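Local coordinates for phosphodiesterase (Salpingoeca rosetta, PDB 7CJ3), which is a membrane protein named as a phosphodiesterase, with a bacteriorhodopsin-like helical domain that holds retinal, at residues W134-Y143 with V156-L167. Residues are numbered along the deposited sequence; the frame is centred on the assembly and turned at random.
Sequences WIITCPTLLY and VSDIATADALLL. With RET (retinal), chain K; OLC ((2R)-2,3-dihydroxypropyl (9Z)-octadec-9-enoate), chain R.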
loop_
_atom_site.group_PDB
_atom_site.type_symbol
_atom_site.label_atom_id
_atom_site.label_comp_id
_atom_site.label_asym_id
_atom_site.label_seq_id
_atom_site.Cartn_x
_atom_site.Cartn_y
_atom_site.Cartn_z
ATOM N N TRP B 134 17.992 4.284 -1.110
ATOM C CA TRP B 134 18.062 5.321 -0.053
ATOM C C TRP B 134 18.910 6.512 -0.535
ATOM O O TRP B 134 18.447 7.679 -0.367
ATOM C CB TRP B 134 18.557 4.734 1.281
ATOM C CG TRP B 134 17.570 3.830 1.973
ATOM C CD1 TRP B 134 16.293 3.532 1.561
ATOM C CD2 TRP B 134 17.776 3.084 3.194
ATOM N NE1 TRP B 134 15.702 2.658 2.436
ATOM C CE2 TRP B 134 16.583 2.372 3.453
ATOM C CE3 TRP B 134 18.827 2.963 4.112
ATOM C CZ2 TRP B 134 16.441 1.538 4.562
ATOM C CZ3 TRP B 134 18.668 2.168 5.231
ATOM C CH2 TRP B 134 17.501 1.432 5.420
ATOM N N ILE B 135 20.068 6.246 -1.146
ATOM C CA ILE B 135 21.022 7.306 -1.595
ATOM C C ILE B 135 20.461 8.089 -2.795
ATOM O O ILE B 135 20.794 9.309 -2.908
ATOM C CB ILE B 135 22.402 6.686 -1.885
ATOM C CG1 ILE B 135 23.125 6.391 -0.565
ATOM C CG2 ILE B 135 23.239 7.570 -2.818
ATOM C CD1 ILE B 135 24.195 5.298 -0.656
ATOM N N ILE B 136 19.659 7.458 -3.660
ATOM C CA ILE B 136 18.988 8.171 -4.782
ATOM C C ILE B 136 17.775 8.950 -4.271
ATOM O O ILE B 136 17.567 10.069 -4.766
ATOM C CB ILE B 136 18.582 7.205 -5.894
ATOM C CG1 ILE B 136 19.807 6.516 -6.494
ATOM C CG2 ILE B 136 17.763 7.904 -6.960
ATOM C CD1 ILE B 136 19.458 5.314 -7.354
ATOM N N THR B 137 17.000 8.409 -3.329
ATOM C CA THR B 137 15.681 8.968 -2.931
ATOM C C THR B 137 15.756 9.921 -1.717
ATOM O O THR B 137 15.083 10.958 -1.752
ATOM C CB THR B 137 14.696 7.828 -2.677
ATOM O OG1 THR B 137 15.274 6.994 -1.669
ATOM C CG2 THR B 137 14.411 7.032 -3.931
ATOM N N CYS B 138 16.486 9.599 -0.654
ATOM C CA CYS B 138 16.480 10.422 0.587
ATOM C C CYS B 138 16.982 11.836 0.304
ATOM O O CYS B 138 16.386 12.819 0.756
ATOM C CB CYS B 138 17.307 9.811 1.704
ATOM S SG CYS B 138 16.562 8.280 2.312
ATOM N N PRO B 139 18.135 11.997 -0.378
ATOM C CA PRO B 139 18.573 13.339 -0.759
ATOM C C PRO B 139 17.551 14.049 -1.668
ATOM O O PRO B 139 17.450 15.250 -1.574
ATOM C CB PRO B 139 19.961 13.101 -1.365
ATOM C CG PRO B 139 20.406 11.784 -0.720
ATOM C CD PRO B 139 19.139 10.963 -0.688
ATOM N N THR B 140 16.770 13.315 -2.461
ATOM C CA THR B 140 15.728 13.898 -3.353
ATOM C C THR B 140 14.519 14.334 -2.505
ATOM O O THR B 140 13.910 15.386 -2.834
ATOM C CB THR B 140 15.294 12.940 -4.474
ATOM O OG1 THR B 140 16.403 12.479 -5.261
ATOM C CG2 THR B 140 14.298 13.602 -5.397
ATOM N N LEU B 141 14.163 13.549 -1.480
ATOM C CA LEU B 141 13.053 13.878 -0.538
ATOM C C LEU B 141 13.409 15.159 0.236
ATOM O O LEU B 141 12.501 15.991 0.466
ATOM C CB LEU B 141 12.805 12.705 0.418
ATOM C CG LEU B 141 12.007 11.543 -0.169
ATOM C CD1 LEU B 141 11.770 10.461 0.873
ATOM C CD2 LEU B 141 10.687 12.023 -0.757
ATOM N N LEU B 142 14.682 15.314 0.617
ATOM C CA LEU B 142 15.179 16.522 1.310
ATOM C C LEU B 142 15.054 17.728 0.375
ATOM O O LEU B 142 14.651 18.799 0.854
ATOM C CB LEU B 142 16.632 16.295 1.751
ATOM C CG LEU B 142 16.793 15.397 2.970
ATOM C CD1 LEU B 142 18.259 15.093 3.217
ATOM C CD2 LEU B 142 16.137 16.031 4.195
ATOM N N TYR B 143 15.387 17.569 -0.909
ATOM C CA TYR B 143 15.294 18.663 -1.908
ATOM C C TYR B 143 13.822 19.060 -2.040
ATOM O O TYR B 143 13.506 20.241 -2.189
ATOM C CB TYR B 143 15.925 18.256 -3.245
ATOM C CG TYR B 143 15.517 19.131 -4.407
ATOM C CD1 TYR B 143 16.168 20.328 -4.664
ATOM C CD2 TYR B 143 14.453 18.778 -5.224
ATOM C CE1 TYR B 143 15.778 21.145 -5.712
ATOM C CE2 TYR B 143 14.053 19.581 -6.277
ATOM C CZ TYR B 143 14.707 20.777 -6.510
ATOM O OH TYR B 143 14.306 21.574 -7.541
ATOM N N VAL B 156 19.718 23.373 1.727
ATOM C CA VAL B 156 19.058 22.137 1.221
ATOM C C VAL B 156 20.141 21.176 0.735
ATOM O O VAL B 156 20.094 19.973 1.069
ATOM C CB VAL B 156 18.098 22.519 0.086
ATOM C CG1 VAL B 156 17.519 21.282 -0.584
ATOM C CG2 VAL B 156 17.013 23.468 0.564
ATOM N N SER B 157 21.087 21.740 -0.021
ATOM C CA SER B 157 22.274 21.077 -0.618
ATOM C C SER B 157 23.100 20.359 0.462
ATOM O O SER B 157 23.540 19.197 0.241
ATOM C CB SER B 157 23.085 22.107 -1.352
ATOM O OG SER B 157 24.020 21.496 -2.221
ATOM N N ASP B 158 23.296 21.032 1.599
ATOM C CA ASP B 158 24.266 20.628 2.648
ATOM C C ASP B 158 23.687 19.439 3.430
ATOM O O ASP B 158 24.481 18.545 3.826
ATOM C CB ASP B 158 24.685 21.857 3.457
ATOM C CG ASP B 158 25.763 21.619 4.493
ATOM O OD1 ASP B 158 26.836 21.009 4.164
ATOM O OD2 ASP B 158 25.514 22.044 5.627
ATOM N N ILE B 159 22.360 19.381 3.565
ATOM C CA ILE B 159 21.618 18.287 4.259
ATOM C C ILE B 159 21.502 17.072 3.326
ATOM O O ILE B 159 21.722 15.925 3.781
ATOM C CB ILE B 159 20.205 18.786 4.628
ATOM C CG1 ILE B 159 20.200 20.044 5.502
ATOM C CG2 ILE B 159 19.402 17.690 5.294
ATOM C CD1 ILE B 159 21.118 19.936 6.680
ATOM N N ALA B 160 21.180 17.319 2.055
ATOM C CA ALA B 160 21.166 16.282 0.994
ATOM C C ALA B 160 22.528 15.595 0.918
ATOM O O ALA B 160 22.579 14.371 0.726
ATOM C CB ALA B 160 20.800 16.904 -0.320
ATOM N N THR B 161 23.604 16.360 1.074
ATOM C CA THR B 161 24.989 15.830 1.024
ATOM C C THR B 161 25.229 14.988 2.274
ATOM O O THR B 161 25.607 13.796 2.110
ATOM C CB THR B 161 26.015 16.954 0.831
ATOM O OG1 THR B 161 25.666 17.647 -0.375
ATOM C CG2 THR B 161 27.439 16.443 0.754
ATOM N N ALA B 162 24.998 15.571 3.462
ATOM C CA ALA B 162 25.192 14.910 4.777
ATOM C C ALA B 162 24.380 13.614 4.806
ATOM O O ALA B 162 24.944 12.567 5.149
ATOM C CB ALA B 162 24.785 15.839 5.888
ATOM N N ASP B 163 23.122 13.675 4.357
ATOM C CA ASP B 163 22.245 12.484 4.259
ATOM C C ASP B 163 22.915 11.391 3.409
ATOM O O ASP B 163 23.013 10.233 3.887
ATOM C CB ASP B 163 20.861 12.881 3.758
ATOM C CG ASP B 163 19.842 11.758 3.893
ATOM O OD1 ASP B 163 20.115 10.759 4.609
ATOM O OD2 ASP B 163 18.780 11.886 3.293
ATOM N N ALA B 164 23.380 11.711 2.194
ATOM C CA ALA B 164 24.074 10.736 1.317
ATOM C C ALA B 164 25.293 10.126 2.035
ATOM O O ALA B 164 25.418 8.875 2.025
ATOM C CB ALA B 164 24.462 11.413 0.035
ATOM N N LEU B 165 26.146 10.958 2.658
ATOM C CA LEU B 165 27.384 10.499 3.362
ATOM C C LEU B 165 27.011 9.593 4.538
ATOM O O LEU B 165 27.600 8.505 4.711
ATOM C CB LEU B 165 28.184 11.720 3.834
ATOM C CG LEU B 165 28.546 12.743 2.759
ATOM C CD1 LEU B 165 29.483 13.821 3.291
ATOM C CD2 LEU B 165 29.176 12.108 1.536
ATOM N N LEU B 166 26.057 10.058 5.319
ATOM C CA LEU B 166 25.330 9.329 6.386
ATOM C C LEU B 166 25.040 7.887 5.978
ATOM O O LEU B 166 25.389 6.971 6.730
ATOM C CB LEU B 166 24.036 10.126 6.535
ATOM C CG LEU B 166 23.225 9.934 7.800
ATOM C CD1 LEU B 166 22.308 11.152 7.963
ATOM C CD2 LEU B 166 22.430 8.625 7.743
ATOM N N LEU B 167 24.381 7.696 4.832
ATOM C CA LEU B 167 23.849 6.372 4.421
ATOM C C LEU B 167 25.002 5.422 4.077
ATOM O O LEU B 167 25.017 4.287 4.603
ATOM C CB LEU B 167 22.883 6.580 3.251
ATOM C CG LEU B 167 21.553 7.235 3.608
ATOM C CD1 LEU B 167 20.804 7.699 2.370
ATOM C CD2 LEU B 167 20.689 6.285 4.413
HETATM C C1 RET K . 21.410 4.108 8.789
HETATM C C2 RET K . 22.796 3.754 9.331
HETATM C C3 RET K . 22.945 3.943 10.775
HETATM C C4 RET K . 22.610 5.363 11.175
HETATM C C5 RET K . 21.498 6.008 10.394
HETATM C C6 RET K . 20.845 5.399 9.374
HETATM C C7 RET K . 19.635 6.031 8.829
HETATM C C8 RET K . 18.888 5.672 7.711
HETATM C C9 RET K . 17.860 6.419 7.063
HETATM C C10 RET K . 17.205 5.961 5.892
HETATM C C11 RET K . 16.071 6.490 5.263
HETATM C C12 RET K . 15.342 5.999 4.186
HETATM C C13 RET K . 14.237 6.592 3.554
HETATM C C14 RET K . 13.682 6.020 2.424
HETATM C C15 RET K . 12.929 6.724 1.390
HETATM C C16 RET K . 21.610 4.237 7.268
HETATM C C17 RET K . 20.471 2.920 9.070
HETATM C C18 RET K . 21.211 7.410 10.888
HETATM C C19 RET K . 17.402 7.737 7.608
HETATM C C20 RET K . 13.670 7.842 4.157
HETATM C C18 OLC R . 24.782 14.707 -8.086
HETATM C C10 OLC R . 20.924 17.574 -12.847
HETATM C C9 OLC R . 20.291 16.902 -11.878
HETATM C C17 OLC R . 25.624 14.674 -9.355
HETATM C C11 OLC R . 22.395 17.924 -12.795
HETATM C C8 OLC R . 20.948 16.384 -10.596
HETATM C C16 OLC R . 25.374 15.869 -10.280
HETATM C C12 OLC R . 23.221 16.708 -13.209
HETATM C C7 OLC R . 20.091 16.708 -9.352
HETATM C C15 OLC R . 26.316 15.929 -11.492
HETATM C C13 OLC R . 24.736 16.993 -13.240
HETATM C C6 OLC R . 19.262 15.555 -8.775
HETATM C C14 OLC R . 25.588 15.774 -12.832
HETATM C C5 OLC R . 18.243 16.073 -7.743
HETATM C C4 OLC R . 17.162 15.037 -7.377
HETATM C C3 OLC R . 15.743 15.442 -7.785
#
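Two first torsions bring Asp163 and Leu142 together: the carboxylate of Asp163 stands opposite its backbone N (chi1 -169°) and reaches across to helix 128-149, while Leu142 turns CG away from its own carbonyl carbon (chi1 -76°) and brings CD1 alongside the carboxylate. That methyl also packs on Ile159 CG2, 3.5 Å from Leu142 CD1, the two side chains crossing at about a right angle. Asp163 OD2 points into the kink at Pro139, a residue that has no N-H to give, and lies beside Cys138 CB without a hydrogen bond to helix 128-149. Pro139 suits the closest backbone approach, 4.3 Å between its CA and that of Ala160: its compact ring rests CB on Ala160 CB (4.0 Å) and CG on Ala164 CB (4.1 Å), and the small alanines let the antiparallel helices of this bacteriorhodopsin-like bundle come to 8.6 Å between axes. Farther along, Leu167 sends CD1 against the backbone of Trp134 and CD2 to its indole (3.8 Å from Trp134 CE3) and to retinal C16. The polyene crosses one face of that indole, with C12 3.6 Å above the plane, and Cys138 SG borders it near C13. Contact between the helices is thus essentially apolar, and the buried Asp163, if charged, would gain little from it, so a raised pKa is plausible.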